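BDI_3064 protein (PDB 5Z06) hydrolyses linear beta-1,2-glucan and beta-1,2-glucooligosaccharides of four or more units, releasing sophorose from the non-reducing end. Local coordinates at residues A[405-410]-A[688-693]; A[332-337]-A[681-686]. All blocks are in the same frame, centred on the assembly; numbering follows the deposited sequence.

Contact 1 (A[405-410]-A[688-693]); sequences ARQYFN and MSHPDV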
loop_
_atom_site.group_PDB
_atom_site.type_symbol
_atom_site.label_atom_id
_atom_site.label_comp_id
_atom_site.label_asym_id
_atom_site.label_seq_id
_atom_site.Cartn_x
_atom_site.Cartn_y
_atom_site.Cartn_z
ATOM N N ALA A 405 -13.907 -6.892 -17.784
ATOM C CA ALA A 405 -14.776 -7.854 -17.155
ATOM C C ALA A 405 -15.956 -8.191 -18.044
ATOM O O ALA A 405 -16.351 -9.349 -18.149
ATOM C CB ALA A 405 -15.282 -7.331 -15.823
ATOM N N ARG A 406 -16.518 -7.176 -18.684
ATOM C CA ARG A 406 -17.694 -7.362 -19.520
ATOM C C ARG A 406 -17.431 -8.296 -20.697
ATOM O O ARG A 406 -18.313 -9.029 -21.109
ATOM C CB ARG A 406 -18.185 -6.002 -20.007
ATOM C CG ARG A 406 -19.534 -6.006 -20.659
ATOM C CD ARG A 406 -19.390 -6.124 -22.152
ATOM N NE ARG A 406 -20.693 -6.073 -22.787
ATOM C CZ ARG A 406 -21.091 -6.824 -23.814
ATOM N NH1 ARG A 406 -20.315 -7.763 -24.357
ATOM N NH2 ARG A 406 -22.307 -6.646 -24.286
ATOM N N GLN A 407 -16.225 -8.241 -21.247
ATOM C CA GLN A 407 -15.824 -9.160 -22.292
ATOM C C GLN A 407 -15.541 -10.531 -21.749
ATOM O O GLN A 407 -15.734 -11.495 -22.448
ATOM C CB GLN A 407 -14.598 -8.623 -23.021
ATOM C CG GLN A 407 -14.892 -7.331 -23.741
ATOM C CD GLN A 407 -16.024 -7.516 -24.710
ATOM O OE1 GLN A 407 -17.165 -7.257 -24.378
ATOM N NE2 GLN A 407 -15.711 -8.054 -25.879
ATOM N N TYR A 408 -15.054 -10.607 -20.512
ATOM C CA TYR A 408 -14.785 -11.872 -19.870
ATOM C C TYR A 408 -16.055 -12.653 -19.586
ATOM O O TYR A 408 -16.118 -13.847 -19.905
ATOM C CB TYR A 408 -14.023 -11.687 -18.552
ATOM C CG TYR A 408 -13.552 -13.007 -17.976
ATOM C CD1 TYR A 408 -12.509 -13.705 -18.564
ATOM C CD2 TYR A 408 -14.153 -13.557 -16.873
ATOM C CE1 TYR A 408 -12.069 -14.917 -18.049
ATOM C CE2 TYR A 408 -13.713 -14.761 -16.348
ATOM C CZ TYR A 408 -12.672 -15.433 -16.948
ATOM O OH TYR A 408 -12.249 -16.638 -16.427
ATOM N N PHE A 409 -17.039 -11.989 -18.974
ATOM C CA PHE A 409 -18.264 -12.647 -18.534
ATOM C C PHE A 409 -19.255 -12.659 -19.686
ATOM O O PHE A 409 -20.256 -11.954 -19.681
ATOM C CB PHE A 409 -18.836 -11.974 -17.287
ATOM C CG PHE A 409 -17.959 -12.117 -16.081
ATOM C CD1 PHE A 409 -17.827 -13.358 -15.448
ATOM C CD2 PHE A 409 -17.261 -11.016 -15.560
ATOM C CE1 PHE A 409 -17.025 -13.489 -14.325
ATOM C CE2 PHE A 409 -16.449 -11.151 -14.452
ATOM C CZ PHE A 409 -16.318 -12.393 -13.843
ATOM N N ASN A 410 -18.950 -13.503 -20.662
ATOM C CA ASN A 410 -19.626 -13.538 -21.952
ATOM C C ASN A 410 -20.570 -14.732 -22.079
ATOM O O ASN A 410 -21.039 -15.025 -23.166
ATOM C CB ASN A 410 -18.571 -13.636 -23.050
ATOM C CG ASN A 410 -17.851 -14.978 -23.054
ATOM O OD1 ASN A 410 -17.768 -15.663 -22.041
ATOM N ND2 ASN A 410 -17.310 -15.343 -24.203
ATOM N N MET A 688 -9.305 -5.350 -25.532
ATOM C CA MET A 688 -9.151 -5.002 -26.928
ATOM C C MET A 688 -10.207 -5.613 -27.848
ATOM O O MET A 688 -10.351 -5.153 -28.958
ATOM C CB MET A 688 -7.745 -5.369 -27.426
ATOM C CG MET A 688 -6.617 -4.573 -26.766
ATOM S SD MET A 688 -6.740 -2.784 -26.923
ATOM C CE MET A 688 -6.615 -2.629 -28.704
ATOM N N SER A 689 -10.920 -6.642 -27.384
ATOM C CA SER A 689 -12.053 -7.210 -28.118
ATOM C C SER A 689 -13.327 -6.423 -27.959
ATOM O O SER A 689 -14.318 -6.759 -28.612
ATOM C CB SER A 689 -12.346 -8.656 -27.692
ATOM O OG SER A 689 -12.905 -8.681 -26.400
ATOM N N HIS A 690 -13.341 -5.423 -27.080
ATOM C CA HIS A 690 -14.575 -4.694 -26.832
ATOM C C HIS A 690 -14.888 -3.805 -28.043
ATOM O O HIS A 690 -14.015 -3.111 -28.538
ATOM C CB HIS A 690 -14.526 -3.880 -25.559
ATOM C CG HIS A 690 -15.849 -3.330 -25.155
ATOM N ND1 HIS A 690 -16.433 -2.263 -25.798
ATOM C CD2 HIS A 690 -16.707 -3.690 -24.171
ATOM C CE1 HIS A 690 -17.597 -1.991 -25.230
ATOM N NE2 HIS A 690 -17.785 -2.836 -24.235
ATOM N N PRO A 691 -16.136 -3.854 -28.528
ATOM C CA PRO A 691 -16.432 -3.122 -29.747
ATOM C C PRO A 691 -16.147 -1.634 -29.650
ATOM O O PRO A 691 -15.563 -1.099 -30.552
ATOM C CB PRO A 691 -17.917 -3.394 -29.983
ATOM C CG PRO A 691 -18.197 -4.674 -29.285
ATOM C CD PRO A 691 -17.165 -4.860 -28.217
ATOM N N ASP A 692 -16.559 -0.984 -28.570
ATOM C CA ASP A 692 -16.275 0.440 -28.390
ATOM C C ASP A 692 -14.808 0.763 -28.335
ATOM O O ASP A 692 -14.401 1.842 -28.806
ATOM C CB ASP A 692 -16.950 0.995 -27.146
ATOM C CG ASP A 692 -18.455 0.869 -27.210
ATOM O OD1 ASP A 692 -18.986 0.716 -28.314
ATOM O OD2 ASP A 692 -19.099 0.864 -26.152
ATOM N N VAL A 693 -14.025 -0.162 -27.765
ATOM C CA VAL A 693 -12.580 -0.009 -27.687
ATOM C C VAL A 693 -11.999 -0.048 -29.086
ATOM O O VAL A 693 -11.226 0.816 -29.449
ATOM C CB VAL A 693 -11.916 -1.074 -26.769
ATOM C CG1 VAL A 693 -10.396 -1.034 -26.861
ATOM C CG2 VAL A 693 -12.333 -0.836 -25.323
#
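Gln407, near the end of helix 392-408, lays its side chain across Ser689 and His690 in the link between helices 682-688 and 691-702. Gln407 NE2 donates to Ser689 OG at 2.9 Å, nearly straight (176°) and with the acceptor in the amide plane; Ser689 OG is also bonded to Leu686 O. The chain of Gln407 is bent at chi2 (-57°), which turns the amide over the link, where CG packs 3.9 Å from His690 CB. The amide and imidazole planes stand 66° apart, with Gln407 OE1 3.6 Å from His690 CD2. Gln407 OE1 also accepts from Arg406 NH1 at 3.2 Å, the donor tilted from the carbonyl plane, and Arg406 NE forms a salt bridge with Asp424. Putting an alanine at Gln407 would probably cost Ser689 OG its amide donor and leave Arg406 NH1 without this acceptor, opening a gap beside His690. Pro691 CD lies against one face of the His690 ring, offset toward its rim; the ring also meets Trp427, and its ND1 accepts a weak bond from Asp692 N. His690 N-caps helix 691-702, and the capped link packs on the last turn of helix 392-408 at the surface of the helical domain, consistent with an (alpha/alpha)6 six-hairpin fold.

Contact 2 (A[332-337]-A[681-686]); sequences AIVAGI and NLLWNL
Val334 and Ala335 of helix 323-338 face the first turn and a half of helix 682-688, the two short axes passing 10.5 Å apart at their closest and running at 112° to each other. The backbones come nearest at Ala335 and Leu682, whose CA atoms are 7.3 Å apart, and no hydrogen bond links the segments. Each helix keeps its own backbone bonds, among them Gly336 N to Ala332 O and Leu686 N to Leu682 O. Asn681, with positive phi (60°), follows helix 665-680 and stands at the N-cap position of helix 682-688 without a side-chain capping bond, so the chain turns sharply just before the leucines. The family belongs to the six-hairpin clan, whose members are built on an (alpha/alpha)6 toroid of helices; consistent with that, this contact packs two helical segments 344 residues apart in the chain against each other. Val334 has the largest share of the buried surface. Its CG1 lies anti to the backbone N (chi1 167°) and is thereby directed at three leucines. Leu686 CD1 meets Val334 CG1 tip to tip at 3.6 Å. Leu683 CD1 lies 3.8 Å from Val334 CG1 as the two side chains slide past each other in opposite directions, and Leu682 CD2 is more distant from Val334 CG1 at 4.3 Å. The small Ala335 lets Leu682 approach the backbone itself, CD2 resting 3.9 Å from Ala335 CA, while the other branch of Leu683, CD2, reaches Ala335 CB at 4.3 Å. Leu683 therefore spans both residues, using one methyl for each. Around this group, Thr404 of helix 392-408 touches Leu683 and Leu686, and Val673 and Glu676 of helix 665-680 pack on Leu683.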
loop_
_atom_site.group_PDB
_atom_site.type_symbol
_atom_site.label_atom_id
_atom_site.label_comp_id
_atom_site.label_asym_id
_atom_site.label_seq_id
_atom_site.Cartn_x
_atom_site.Cartn_y
_atom_site.Cartn_z
ATOM N N ALA A 332 -7.530 -7.911 -11.925
ATOM C CA ALA A 332 -6.866 -8.919 -11.118
ATOM C C ALA A 332 -7.807 -10.068 -10.818
ATOM O O ALA A 332 -7.387 -11.232 -10.830
ATOM C CB ALA A 332 -6.323 -8.321 -9.823
ATOM N N ILE A 333 -9.075 -9.768 -10.544
ATOM C CA ILE A 333 -10.022 -10.830 -10.257
ATOM C C ILE A 333 -10.299 -11.676 -11.503
ATOM O O ILE A 333 -10.319 -12.907 -11.432
ATOM C CB ILE A 333 -11.323 -10.311 -9.618
ATOM C CG1 ILE A 333 -11.037 -9.744 -8.241
ATOM C CG2 ILE A 333 -12.300 -11.453 -9.463
ATOM C CD1 ILE A 333 -12.113 -8.830 -7.687
ATOM N N VAL A 334 -10.461 -11.036 -12.654
ATOM C CA VAL A 334 -10.638 -11.788 -13.891
ATOM C C VAL A 334 -9.455 -12.745 -14.113
ATOM O O VAL A 334 -9.655 -13.937 -14.400
ATOM C CB VAL A 334 -10.829 -10.849 -15.081
ATOM C CG1 VAL A 334 -10.693 -11.563 -16.407
ATOM C CG2 VAL A 334 -12.195 -10.200 -14.993
ATOM N N ALA A 335 -8.235 -12.219 -13.962
ATOM C CA ALA A 335 -7.027 -13.029 -14.068
ATOM C C ALA A 335 -7.092 -14.184 -13.083
ATOM O O ALA A 335 -6.762 -15.304 -13.436
ATOM C CB ALA A 335 -5.780 -12.197 -13.789
ATOM N N GLY A 336 -7.507 -13.873 -11.855
ATOM C CA GLY A 336 -7.561 -14.832 -10.770
ATOM C C GLY A 336 -8.531 -15.958 -11.069
ATOM O O GLY A 336 -8.297 -17.104 -10.658
ATOM N N ILE A 337 -9.600 -15.639 -11.798
ATOM C CA ILE A 337 -10.542 -16.663 -12.237
ATOM C C ILE A 337 -9.862 -17.572 -13.272
ATOM O O ILE A 337 -9.918 -18.799 -13.160
ATOM C CB ILE A 337 -11.823 -16.077 -12.842
ATOM C CG1 ILE A 337 -12.590 -15.264 -11.795
ATOM C CG2 ILE A 337 -12.720 -17.212 -13.344
ATOM C CD1 ILE A 337 -13.640 -14.350 -12.391
ATOM N N ASN A 681 -1.554 -12.557 -22.393
ATOM C CA ASN A 681 -2.261 -11.415 -22.981
ATOM C C ASN A 681 -3.745 -11.326 -22.569
ATOM O O ASN A 681 -4.520 -10.657 -23.258
ATOM C CB ASN A 681 -2.193 -11.422 -24.531
ATOM C CG ASN A 681 -0.782 -11.259 -25.077
ATOM O OD1 ASN A 681 0.088 -10.643 -24.464
ATOM N ND2 ASN A 681 -0.575 -11.781 -26.258
ATOM N N LEU A 682 -4.129 -11.947 -21.454
ATOM C CA LEU A 682 -5.545 -12.149 -21.138
ATOM C C LEU A 682 -6.351 -10.849 -21.085
ATOM O O LEU A 682 -7.333 -10.692 -21.809
ATOM C CB LEU A 682 -5.702 -12.862 -19.808
ATOM C CG LEU A 682 -7.135 -13.053 -19.341
ATOM C CD1 LEU A 682 -7.869 -14.037 -20.256
ATOM C CD2 LEU A 682 -7.128 -13.524 -17.899
ATOM N N LEU A 683 -5.931 -9.935 -20.214
ATOM C CA LEU A 683 -6.696 -8.717 -19.972
ATOM C C LEU A 683 -6.660 -7.827 -21.194
ATOM O O LEU A 683 -7.652 -7.238 -21.572
ATOM C CB LEU A 683 -6.167 -7.954 -18.758
ATOM C CG LEU A 683 -6.344 -8.610 -17.391
ATOM C CD1 LEU A 683 -7.678 -9.337 -17.268
ATOM C CD2 LEU A 683 -5.203 -9.546 -17.076
ATOM N N TRP A 684 -5.496 -7.737 -21.810
ATOM C CA TRP A 684 -5.367 -7.059 -23.072
ATOM C C TRP A 684 -6.330 -7.593 -24.114
ATOM O O TRP A 684 -7.072 -6.809 -24.709
ATOM C CB TRP A 684 -3.963 -7.199 -23.592
ATOM C CG TRP A 684 -2.977 -6.354 -22.958
ATOM C CD1 TRP A 684 -3.184 -5.204 -22.288
ATOM C CD2 TRP A 684 -1.572 -6.539 -23.019
ATOM N NE1 TRP A 684 -2.005 -4.662 -21.906
ATOM C CE2 TRP A 684 -0.985 -5.450 -22.352
ATOM C CE3 TRP A 684 -0.745 -7.511 -23.599
ATOM C CZ2 TRP A 684 0.395 -5.315 -22.205
ATOM C CZ3 TRP A 684 0.621 -7.387 -23.451
ATOM C CH2 TRP A 684 1.184 -6.281 -22.773
ATOM N N ASN A 685 -6.329 -8.918 -24.316
ATOM C CA ASN A 685 -7.193 -9.522 -25.329
ATOM C C ASN A 685 -8.654 -9.251 -25.003
ATOM O O ASN A 685 -9.427 -8.909 -25.901
ATOM C CB ASN A 685 -6.904 -11.011 -25.507
ATOM C CG ASN A 685 -5.533 -11.253 -26.109
ATOM O OD1 ASN A 685 -4.898 -10.323 -26.625
ATOM N ND2 ASN A 685 -5.058 -12.482 -26.027
ATOM N N LEU A 686 -9.002 -9.303 -23.720
ATOM C CA LEU A 686 -10.370 -9.030 -23.320
ATOM C C LEU A 686 -10.754 -7.595 -23.665
ATOM O O LEU A 686 -11.660 -7.351 -24.467
ATOM C CB LEU A 686 -10.544 -9.287 -21.831
ATOM C CG LEU A 686 -10.572 -10.760 -21.441
ATOM C CD1 LEU A 686 -10.411 -10.857 -19.936
ATOM C CD2 LEU A 686 -11.845 -11.453 -21.913
#

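Overall arrangement
Contact 2 is buried, whereas contact 1 lies at the surface, farther from the centre of the chain, and their centres are about 11 Å apart. Their chemistry follows that difference: contact 2 is wholly apolar, with no hydrogen bond between its segments, while contact 1 combines an amide-to-hydroxyl bond with packing on a histidine. Helices 682-688 and 691-702 follow one another in the chain; segment 681-686 packs on helix 323-338 and also touches Thr404 of helix 392-408, while the link that follows meets the end of 392-408. Helices 323-338 and 392-408 also touch directly. Tyr408 joins the two contacts, its CD1 lying 3.5 Å from Val334 CG1, and Gln407 CG packs 3.3 Å from Leu686 O.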